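Card1 endonuclease domain-containing protein (Vibrio cholerae, PDB 1XMX) is of unknown function but carries a Card1-like endonuclease domain of the PDDEXK clan and probably binds nucleic acid. Local coordinates at residues A[86-94]-A[108-118]. Sequence-based numbering, arbitrary orientation.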
loop_
_atom_site.group_PDB
_atom_site.type_symbol
_atom_site.label_atom_id
_atom_site.label_comp_id
_atom_site.label_asym_id
_atom_site.label_seq_id
_atom_site.Cartn_x
_atom_site.Cartn_y
_atom_site.Cartn_z
ATOM N N GLY A 86 29.805 -9.940 -24.315
ATOM C CA GLY A 86 29.868 -8.483 -24.320
ATOM C C GLY A 86 28.666 -7.896 -23.584
ATOM O O GLY A 86 28.275 -6.760 -23.836
ATOM N N GLU A 87 28.052 -8.670 -22.697
ATOM C CA GLU A 87 26.937 -8.144 -21.914
ATOM C C GLU A 87 27.413 -6.943 -21.064
ATOM O O GLU A 87 28.456 -6.980 -20.423
ATOM C CB GLU A 87 26.358 -9.213 -20.969
ATOM C CG GLU A 87 25.542 -10.368 -21.603
ATOM C CD GLU A 87 24.461 -9.869 -22.533
ATOM O OE1 GLU A 87 23.772 -8.883 -22.170
ATOM O OE2 GLU A 87 24.329 -10.433 -23.650
ATOM N N GLU A 88 26.645 -5.873 -21.045
ATOM C CA GLU A 88 27.020 -4.755 -20.205
ATOM C C GLU A 88 26.306 -4.839 -18.858
ATOM O O GLU A 88 25.212 -4.272 -18.677
ATOM C CB GLU A 88 26.813 -3.454 -20.980
ATOM C CG GLU A 88 27.778 -3.423 -22.207
ATOM C CD GLU A 88 27.306 -2.510 -23.306
ATOM O OE1 GLU A 88 26.250 -1.873 -23.087
ATOM O OE2 GLU A 88 27.967 -2.427 -24.387
ATOM N N VAL A 89 26.913 -5.614 -17.949
ATOM C CA VAL A 89 26.308 -5.980 -16.694
ATOM C C VAL A 89 26.316 -4.853 -15.664
ATOM O O VAL A 89 27.295 -4.124 -15.517
ATOM C CB VAL A 89 26.938 -7.254 -16.083
ATOM C CG1 VAL A 89 26.290 -7.606 -14.732
ATOM C CG2 VAL A 89 26.752 -8.394 -17.048
ATOM N N LYS A 90 25.198 -4.714 -14.970
ATOM C CA LYS A 90 25.139 -3.862 -13.806
ATOM C C LYS A 90 24.552 -4.698 -12.689
ATOM O O LYS A 90 23.491 -5.344 -12.840
ATOM C CB LYS A 90 24.278 -2.604 -14.049
ATOM C CG LYS A 90 24.858 -1.652 -15.037
ATOM C CD LYS A 90 24.300 -0.245 -14.763
ATOM C CE LYS A 90 24.254 0.565 -16.047
ATOM N NZ LYS A 90 24.091 2.093 -15.988
ATOM N N PHE A 91 25.243 -4.672 -11.565
ATOM C CA PHE A 91 24.884 -5.515 -10.457
ATOM C C PHE A 91 24.082 -4.636 -9.466
ATOM O O PHE A 91 24.581 -3.629 -8.930
ATOM C CB PHE A 91 26.118 -6.148 -9.803
ATOM C CG PHE A 91 25.801 -6.983 -8.534
ATOM C CD1 PHE A 91 24.658 -7.802 -8.463
ATOM C CD2 PHE A 91 26.674 -6.962 -7.439
ATOM C CE1 PHE A 91 24.391 -8.567 -7.283
ATOM C CE2 PHE A 91 26.433 -7.700 -6.307
ATOM C CZ PHE A 91 25.290 -8.526 -6.219
ATOM N N ASN A 92 22.832 -5.014 -9.301
ATOM C CA ASN A 92 21.979 -4.435 -8.304
ATOM C C ASN A 92 22.156 -5.244 -6.996
ATOM O O ASN A 92 21.683 -6.380 -6.878
ATOM C CB ASN A 92 20.529 -4.507 -8.757
ATOM C CG ASN A 92 19.553 -3.845 -7.749
ATOM O OD1 ASN A 92 19.866 -3.726 -6.531
ATOM N ND2 ASN A 92 18.358 -3.452 -8.238
ATOM N N ALA A 93 22.878 -4.660 -6.063
ATOM C CA ALA A 93 23.202 -5.276 -4.803
ATOM C C ALA A 93 22.216 -4.882 -3.702
ATOM O O ALA A 93 22.569 -4.946 -2.521
ATOM C CB ALA A 93 24.632 -4.817 -4.380
ATOM N N SER A 94 21.010 -4.465 -4.069
ATOM C CA SER A 94 20.017 -4.019 -3.088
ATOM C C SER A 94 19.475 -5.173 -2.187
ATOM O O SER A 94 19.025 -4.933 -1.046
ATOM C CB SER A 94 18.822 -3.345 -3.802
ATOM O OG SER A 94 19.251 -2.226 -4.562
ATOM N N PHE A 108 31.521 -10.067 -9.515
ATOM C CA PHE A 108 31.189 -8.975 -10.447
ATOM C C PHE A 108 32.197 -7.810 -10.374
ATOM O O PHE A 108 32.545 -7.202 -11.398
ATOM C CB PHE A 108 29.749 -8.495 -10.224
ATOM C CG PHE A 108 28.722 -9.556 -10.514
ATOM C CD1 PHE A 108 28.941 -10.493 -11.509
ATOM C CD2 PHE A 108 27.526 -9.592 -9.846
ATOM C CE1 PHE A 108 27.965 -11.467 -11.794
ATOM C CE2 PHE A 108 26.559 -10.546 -10.136
ATOM C CZ PHE A 108 26.772 -11.471 -11.109
ATOM N N ARG A 109 32.663 -7.508 -9.173
ATOM C CA ARG A 109 33.669 -6.487 -9.023
ATOM C C ARG A 109 34.978 -6.836 -9.806
ATOM O O ARG A 109 35.608 -5.962 -10.417
ATOM C CB ARG A 109 33.930 -6.204 -7.536
ATOM C CG ARG A 109 35.075 -5.265 -7.303
ATOM C CD ARG A 109 34.734 -3.826 -7.754
ATOM N NE ARG A 109 35.847 -2.937 -7.416
ATOM C CZ ARG A 109 36.966 -2.842 -8.113
ATOM N NH1 ARG A 109 37.144 -3.560 -9.213
ATOM N NH2 ARG A 109 37.913 -2.044 -7.694
ATOM N N SER A 110 35.347 -8.109 -9.858
ATOM C CA SER A 110 36.558 -8.481 -10.600
ATOM C C SER A 110 36.443 -8.283 -12.111
ATOM O O SER A 110 37.433 -8.107 -12.776
ATOM C CB SER A 110 37.018 -9.906 -10.303
ATOM O OG SER A 110 36.089 -10.822 -10.823
ATOM N N TYR A 111 35.222 -8.311 -12.623
ATOM C CA TYR A 111 34.911 -8.003 -14.006
ATOM C C TYR A 111 34.748 -6.499 -14.259
ATOM O O TYR A 111 34.456 -6.090 -15.380
ATOM C CB TYR A 111 33.626 -8.744 -14.396
ATOM C CG TYR A 111 33.867 -10.217 -14.672
ATOM C CD1 TYR A 111 34.261 -10.635 -15.936
ATOM C CD2 TYR A 111 33.752 -11.180 -13.658
ATOM C CE1 TYR A 111 34.507 -11.964 -16.211
ATOM C CE2 TYR A 111 34.004 -12.515 -13.922
ATOM C CZ TYR A 111 34.382 -12.890 -15.223
ATOM O OH TYR A 111 34.651 -14.193 -15.542
ATOM N N HIS A 112 34.905 -5.666 -13.236
ATOM C CA HIS A 112 34.743 -4.220 -13.433
ATOM C C HIS A 112 33.332 -3.802 -13.857
ATOM O O HIS A 112 33.154 -2.772 -14.507
ATOM C CB HIS A 112 35.751 -3.702 -14.463
ATOM C CG HIS A 112 37.162 -3.925 -14.050
ATOM N ND1 HIS A 112 37.553 -3.855 -12.729
ATOM C CD2 HIS A 112 38.264 -4.280 -14.756
ATOM C CE1 HIS A 112 38.845 -4.135 -12.641
ATOM N NE2 HIS A 112 39.299 -4.394 -13.855
ATOM N N TRP A 113 32.330 -4.591 -13.484
ATOM C CA TRP A 113 30.984 -4.241 -13.821
ATOM C C TRP A 113 30.478 -3.334 -12.725
ATOM O O TRP A 113 30.855 -3.510 -11.589
ATOM C CB TRP A 113 30.125 -5.491 -13.931
ATOM C CG TRP A 113 30.390 -6.234 -15.198
ATOM C CD1 TRP A 113 30.762 -5.694 -16.434
ATOM C CD2 TRP A 113 30.341 -7.653 -15.388
ATOM N NE1 TRP A 113 30.930 -6.714 -17.356
ATOM C CE2 TRP A 113 30.651 -7.915 -16.739
ATOM C CE3 TRP A 113 30.029 -8.729 -14.553
ATOM C CZ2 TRP A 113 30.661 -9.196 -17.252
ATOM C CZ3 TRP A 113 30.073 -10.014 -15.081
ATOM C CH2 TRP A 113 30.386 -10.226 -16.406
ATOM N N PRO A 114 29.718 -2.289 -13.088
ATOM C CA PRO A 114 29.182 -1.346 -12.099
ATOM C C PRO A 114 28.257 -2.010 -11.119
ATOM O O PRO A 114 27.542 -2.992 -11.447
ATOM C CB PRO A 114 28.440 -0.275 -12.931
ATOM C CG PRO A 114 28.899 -0.462 -14.376
ATOM C CD PRO A 114 29.420 -1.910 -14.488
ATOM N N ILE A 115 28.265 -1.471 -9.902
ATOM C CA ILE A 115 27.488 -2.058 -8.807
ATOM C C ILE A 115 26.769 -0.943 -8.068
ATOM O O ILE A 115 27.395 0.055 -7.713
ATOM C CB ILE A 115 28.401 -2.829 -7.773
ATOM C CG1 ILE A 115 29.169 -4.000 -8.447
ATOM C CG2 ILE A 115 27.522 -3.386 -6.649
ATOM C CD1 ILE A 115 30.436 -4.438 -7.696
ATOM N N PHE A 116 25.474 -1.100 -7.828
ATOM C CA PHE A 116 24.717 -0.080 -7.128
ATOM C C PHE A 116 23.793 -0.728 -6.126
ATOM O O PHE A 116 23.521 -1.941 -6.220
ATOM C CB PHE A 116 23.904 0.768 -8.117
ATOM C CG PHE A 116 22.756 0.016 -8.772
ATOM C CD1 PHE A 116 21.532 -0.149 -8.105
ATOM C CD2 PHE A 116 22.890 -0.525 -10.031
ATOM C CE1 PHE A 116 20.465 -0.807 -8.679
ATOM C CE2 PHE A 116 21.815 -1.189 -10.627
ATOM C CZ PHE A 116 20.584 -1.308 -9.963
ATOM N N VAL A 117 23.316 0.091 -5.172
ATOM C CA VAL A 117 22.340 -0.268 -4.148
ATOM C C VAL A 117 21.299 0.836 -4.035
ATOM O O VAL A 117 21.638 2.005 -4.042
ATOM C CB VAL A 117 22.980 -0.470 -2.758
ATOM C CG1 VAL A 117 21.896 -0.647 -1.702
ATOM C CG2 VAL A 117 23.862 -1.746 -2.727
ATOM N N VAL A 118 20.028 0.445 -3.967
ATOM C CA VAL A 118 18.919 1.350 -3.556
ATOM C C VAL A 118 18.777 1.312 -2.039
ATOM O O VAL A 118 18.410 0.303 -1.438
ATOM C CB VAL A 118 17.608 0.879 -4.128
ATOM C CG1 VAL A 118 16.473 1.909 -3.774
ATOM C CG2 VAL A 118 17.749 0.661 -5.649
HETATM O O HOH W 1 31.519 -7.075 -20.554
#
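Ser94 OG accepts the backbone N-H of Val118 across the contact (OG to N 2.8 Å, nearly straight at 175°) and donates to Asn92 OD1. That carboxamide oxygen also takes the backbone N-H of Ser94 in its carbonyl plane, closing an Asx turn at the end of strand 88-92. Asn92 ND2 hydrogen-bonds to Arg16 O, so both ends of the amide are held and its rotation is fixed. The Phe116 ring packs against Asn92: Asn92 CA stands 3.9 Å from the ring centroid over one face, while ring atom CE1 approaches Asn92 CG at 3.3 Å, with amide and ring planes 43° apart. Strands 88-92 and 115-118 are the parallel neighbours of a beta-alpha-beta unit linked by helix 98-110, within a sheet where strand 4-9 flanks 88-92 on its other side. Three backbone hydrogen bonds of 2.8 to 2.9 Å join the segments: Phe91 N to Pro114 O, just before strand 115-118, Phe116 N to Phe91 O, and Ala93 N, just past 88-92, to Phe116 O. Phe91, its ring swung away from the backbone N (chi1 176°), turns a face to the edge of Phe108 from the connecting helix, a T-shaped pair with Phe108 CD2 over that face and centroids 4.9 Å apart. Nearer the strand start, Val89 CB sits 3.7 Å from the centroid of the five-membered ring of Trp113 in a CH-pi contact; Tyr111 CB backs the indole's opposite face, and a water bridges Trp113 NE1 to Glu87 O.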